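Local coordinates for conserved hypothetical protein (Shewanella loihica, PDB 2GPI) that is of unknown function, being a DUF1488 family member that may take part in transcriptional regulation of the shikimate pathway, at residues S52-A55 and L56-E60; E60-R63 and F64-E67. All blocks are in the same frame, centred on the assembly; numbering follows the deposited sequence.

Contact 1. Residues S52-A55 and L56-E60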
loop_
_atom_site.group_PDB
_atom_site.type_symbol
_atom_site.label_atom_id
_atom_site.label_comp_id
_atom_site.label_asym_id
_atom_site.label_seq_id
_atom_site.Cartn_x
_atom_site.Cartn_y
_atom_site.Cartn_z
ATOM N N SER A 52 12.863 -10.239 -0.284
ATOM C CA SER A 52 12.158 -9.164 0.393
ATOM C C SER A 52 12.831 -7.797 0.233
ATOM O O SER A 52 12.129 -6.764 0.277
ATOM C CB SER A 52 11.902 -9.514 1.878
ATOM O OG SER A 52 13.112 -9.649 2.615
ATOM N N GLU A 53 14.152 -7.775 0.020
ATOM C CA GLU A 53 14.844 -6.496 -0.222
ATOM C C GLU A 53 14.367 -5.883 -1.553
ATOM O O GLU A 53 14.109 -4.673 -1.680
ATOM C CB GLU A 53 16.385 -6.668 -0.179
ATOM C CG GLU A 53 17.084 -5.372 -0.460
ATOM C CD GLU A 53 18.593 -5.382 -0.234
ATOM O OE1 GLU A 53 19.193 -6.464 -0.000
ATOM O OE2 GLU A 53 19.161 -4.262 -0.288
ATOM N N GLN A 54 14.284 -6.734 -2.549
ATOM C CA GLN A 54 13.757 -6.391 -3.866
ATOM C C GLN A 54 12.306 -5.919 -3.784
ATOM O O GLN A 54 11.912 -4.923 -4.410
ATOM C CB GLN A 54 13.903 -7.619 -4.776
ATOM C CG GLN A 54 13.378 -7.386 -6.163
ATOM C CD GLN A 54 13.055 -8.713 -6.859
ATOM O OE1 GLN A 54 13.113 -9.784 -6.238
ATOM N NE2 GLN A 54 12.733 -8.643 -8.169
ATOM N N ALA A 55 11.483 -6.626 -3.009
ATOM C CA ALA A 55 10.083 -6.249 -2.780
ATOM C C ALA A 55 9.984 -4.822 -2.268
ATOM O O ALA A 55 9.220 -4.016 -2.806
ATOM C CB ALA A 55 9.316 -7.249 -1.833
ATOM N N LEU A 56 10.787 -4.502 -1.248
ATOM C CA LEU A 56 10.760 -3.166 -0.650
ATOM C C LEU A 56 11.280 -2.144 -1.670
ATOM O O LEU A 56 10.742 -1.051 -1.809
ATOM C CB LEU A 56 11.600 -3.113 0.615
ATOM C CG LEU A 56 11.812 -1.699 1.147
ATOM C CD1 LEU A 56 10.466 -1.116 1.498
ATOM C CD2 LEU A 56 12.746 -1.674 2.384
ATOM N N SER A 57 12.301 -2.507 -2.429
ATOM C CA SER A 57 12.845 -1.618 -3.459
ATOM C C SER A 57 11.804 -1.287 -4.535
ATOM O O SER A 57 11.693 -0.139 -4.986
ATOM C CB SER A 57 14.114 -2.204 -4.082
ATOM O OG SER A 57 14.623 -1.343 -5.090
ATOM N N LEU A 58 11.010 -2.270 -4.916
ATOM C CA LEU A 58 9.942 -2.053 -5.898
ATOM C C LEU A 58 8.835 -1.149 -5.336
ATOM O O LEU A 58 8.354 -0.238 -6.042
ATOM C CB LEU A 58 9.404 -3.382 -6.435
ATOM C CG LEU A 58 10.388 -4.203 -7.311
ATOM C CD1 LEU A 58 9.771 -5.562 -7.627
ATOM C CD2 LEU A 58 10.818 -3.429 -8.575
ATOM N N PHE A 59 8.428 -1.377 -4.091
ATOM C CA PHE A 59 7.511 -0.451 -3.432
ATOM C C PHE A 59 8.048 0.995 -3.500
ATOM O O PHE A 59 7.329 1.956 -3.892
ATOM C CB PHE A 59 7.205 -0.860 -1.986
ATOM C CG PHE A 59 6.310 0.115 -1.292
ATOM C CD1 PHE A 59 6.839 1.258 -0.702
ATOM C CD2 PHE A 59 4.908 -0.045 -1.313
ATOM C CE1 PHE A 59 6.017 2.225 -0.098
ATOM C CE2 PHE A 59 4.101 0.952 -0.693
ATOM C CZ PHE A 59 4.647 2.040 -0.096
ATOM N N GLU A 60 9.318 1.146 -3.109
ATOM C CA GLU A 60 9.928 2.495 -3.120
ATOM C C GLU A 60 9.937 3.106 -4.515
ATOM O O GLU A 60 9.646 4.324 -4.677
ATOM C CB GLU A 60 11.319 2.415 -2.515
ATOM C CG GLU A 60 11.289 2.202 -1.062
ATOM C CD GLU A 60 10.725 3.392 -0.270
ATOM O OE1 GLU A 60 10.489 4.489 -0.833
ATOM O OE2 GLU A 60 10.537 3.219 0.924
#
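Gln-54 and Leu-58 touch through the aliphatic part of the glutamine, not through its flat carboxamide: the closest side-chain pair is Gln-54 CG with Leu-58 CD1, at 4.3 Å. The amide group itself turns back toward the chain before the helix, where OE1 accepts the N-H of Asn-50 and NE2 donates to Glu-47 OE2 and Lys-48 O, so both of its polar atoms are engaged. The Phe-59 ring likewise lays neither face on 52-55. That residue approaches the segment through its CB, 3.8 Å from Ala-55 O, while the ring meets the ring of Phe-23 with planes at about 50°.

What joins the two segments is mainly backbone. Leu-56 N donates to Ser-52 O (3.0 Å), Ser-57 N to Glu-53 O (2.9 Å), Leu-58 N to Gln-54 O (2.8 Å) and Phe-59 N to Ala-55 O (3.0 Å), the last being the straightest, with 171° at the hydrogen.

Side-chain carbons pack against the same carbonyls. With chi1 at -68°, Leu-58 sets its CG beside its own backbone N, the atom hydrogen-bonded to Gln-54 O, and CG therefore lies 3.4 Å from that oxygen. Ser-57 CB, set by the helical backbone and not by a torsion, lies 3.4 Å from Glu-53 O.

Ala-55, Leu-58 and Phe-59 are buried, whereas Ser-52, Glu-53, Leu-56 and Ser-57 are exposed. Four successive i to i+4 bonds with this division identify an amphipathic alpha-helix, 52-61, nearly all within the two segments, whose buried side reaches the mixed sheet through Phe-59.

Contact 2. Residues E60-R63 and F64-E67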
loop_
_atom_site.group_PDB
_atom_site.type_symbol
_atom_site.label_atom_id
_atom_site.label_comp_id
_atom_site.label_asym_id
_atom_site.label_seq_id
_atom_site.Cartn_x
_atom_site.Cartn_y
_atom_site.Cartn_z
ATOM N N GLU A 60 9.318 1.146 -3.109
ATOM C CA GLU A 60 9.928 2.495 -3.120
ATOM C C GLU A 60 9.937 3.106 -4.515
ATOM O O GLU A 60 9.646 4.324 -4.677
ATOM C CB GLU A 60 11.319 2.415 -2.515
ATOM C CG GLU A 60 11.289 2.202 -1.062
ATOM C CD GLU A 60 10.725 3.392 -0.270
ATOM O OE1 GLU A 60 10.489 4.489 -0.833
ATOM O OE2 GLU A 60 10.537 3.219 0.924
ATOM N N GLN A 61 10.227 2.294 -5.526
ATOM C CA GLN A 61 10.230 2.763 -6.927
ATOM C C GLN A 61 8.877 3.347 -7.339
ATOM O O GLN A 61 8.821 4.314 -8.085
ATOM C CB GLN A 61 10.645 1.643 -7.868
ATOM C CG GLN A 61 10.704 2.035 -9.314
ATOM C CD GLN A 61 11.346 0.939 -10.158
ATOM O OE1 GLN A 61 12.011 0.023 -9.616
ATOM N NE2 GLN A 61 11.161 1.028 -11.486
ATOM N N PHE A 62 7.792 2.763 -6.841
ATOM C CA PHE A 62 6.462 3.150 -7.203
ATOM C C PHE A 62 5.696 3.750 -5.991
ATOM O O PHE A 62 4.445 3.813 -6.004
ATOM C CB PHE A 62 5.707 1.952 -7.778
ATOM C CG PHE A 62 6.288 1.457 -9.077
ATOM C CD1 PHE A 62 5.878 2.019 -10.255
ATOM C CD2 PHE A 62 7.194 0.411 -9.111
ATOM C CE1 PHE A 62 6.382 1.609 -11.469
ATOM C CE2 PHE A 62 7.742 0.024 -10.330
ATOM C CZ PHE A 62 7.307 0.622 -11.504
ATOM N N ARG A 63 6.425 4.199 -4.979
ATOM C CA ARG A 63 5.803 4.599 -3.712
ATOM C C ARG A 63 4.661 5.592 -3.921
ATOM O O ARG A 63 3.564 5.448 -3.357
ATOM C CB ARG A 63 6.836 5.263 -2.759
ATOM C CG ARG A 63 6.233 5.950 -1.567
ATOM C CD ARG A 63 7.258 6.600 -0.729
ATOM N NE ARG A 63 6.611 7.526 0.212
ATOM C CZ ARG A 63 7.268 8.380 0.997
ATOM N NH1 ARG A 63 8.580 8.406 0.967
ATOM N NH2 ARG A 63 6.590 9.166 1.832
ATOM N N PHE A 64 4.929 6.654 -4.669
ATOM C CA PHE A 64 3.930 7.725 -4.781
ATOM C C PHE A 64 2.711 7.316 -5.623
ATOM O O PHE A 64 1.599 7.722 -5.327
ATOM C CB PHE A 64 4.568 9.052 -5.218
ATOM C CG PHE A 64 5.462 9.597 -4.143
ATOM C CD1 PHE A 64 4.915 10.422 -3.165
ATOM C CD2 PHE A 64 6.780 9.195 -4.035
ATOM C CE1 PHE A 64 5.680 10.873 -2.095
ATOM C CE2 PHE A 64 7.578 9.645 -2.946
ATOM C CZ PHE A 64 7.015 10.478 -1.985
ATOM N N ASP A 65 2.908 6.457 -6.609
ATOM C CA ASP A 65 1.760 5.895 -7.317
ATOM C C ASP A 65 0.922 5.004 -6.416
ATOM O O ASP A 65 -0.311 4.989 -6.475
ATOM C CB ASP A 65 2.275 5.067 -8.496
ATOM C CG ASP A 65 2.875 5.920 -9.629
ATOM O OD1 ASP A 65 2.682 7.164 -9.659
ATOM O OD2 ASP A 65 3.514 5.293 -10.497
ATOM N N ILE A 66 1.597 4.181 -5.628
ATOM C CA ILE A 66 0.898 3.225 -4.739
ATOM C C ILE A 66 0.134 3.963 -3.658
ATOM O O ILE A 66 -1.023 3.695 -3.394
ATOM C CB ILE A 66 1.866 2.191 -4.155
ATOM C CG1 ILE A 66 2.462 1.275 -5.239
ATOM C CG2 ILE A 66 1.198 1.315 -3.084
ATOM C CD1 ILE A 66 3.691 0.504 -4.830
ATOM N N GLU A 67 0.830 4.893 -2.995
ATOM C CA GLU A 67 0.208 5.671 -1.921
ATOM C C GLU A 67 -0.915 6.580 -2.475
ATOM O O GLU A 67 -1.941 6.749 -1.774
ATOM C CB GLU A 67 1.272 6.435 -1.113
ATOM C CG GLU A 67 2.167 5.430 -0.296
ATOM C CD GLU A 67 3.264 6.039 0.532
ATOM O OE1 GLU A 67 3.642 7.217 0.324
ATOM O OE2 GLU A 67 3.756 5.306 1.454
#
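Arg-63 and Glu-67 form an i to i+4 salt bridge: Arg-63 NE donates to Glu-67 OE1 over 3.0 Å, nearly straight at 172°. The oxygen lies in the guanidinium plane, but the N-H reaches it from above the carboxylate plane. Arg-63 NE also pairs with Glu-10 OE1, and since Glu-67 OE2 lies close to Glu-10 OE2, the arginine probably offsets the repulsion between two acids.

A face contact adds to this. Phe-64 CZ sits over the centre of the Arg-63 guanidinium, 3.7 Å from Arg-63 CZ, with the planes 22° apart. Arg-63 reaches there because its CG is trans to the backbone N (chi1 168°) and its chain runs extended to NE, alongside the ring. A serine in place of this arginine would probably leave Glu-67 and Glu-10 facing each other without a cation and strip the Phe-64 ring of its neighbour.

Phe-62 marks a helix-to-helix junction, leaving helical geometry after helix 52-61 and N-capping helix 63-75. The bonds Ile-66 N to Phe-62 O (2.9 Å) and Glu-67 N to Arg-63 O (2.8 Å) open the second helix, while a weak Arg-63 N to Glu-60 O bond (3.2 Å) spans the break.

In apolar packing, Phe-62 CB meets Ile-66 CD1 at 3.9 Å, and both side chains touch Leu-44 of helix 38-45. A polar atom borders the same ring: Asp-65 OD2 lies near its plane at the edge, 4.0 Å from Phe-62 CD1.

From the N terminus, the chain passes through four of the strands and helix 38-45 before it reaches contact 1, which takes up nearly all of helix 52-61. Contact 2 follows directly, sharing Glu-60, and the last strand, 85-87, comes after it. Each contact is local and closes no long loop; they run in series, with neither nesting nor crossing, and their centres are 11 Å apart. The break in helical geometry at Phe-62 probably lets them meet through side chains: Phe-59 CD2 packs 3.8 Å from Ile-66 CD1, and Phe-59 CZ lies 3.7 Å from Glu-67 OE2. Ile-66 and Glu-67 rest on Phe-23 of strand 20-27 as well, so that both helices are joined to the sheet.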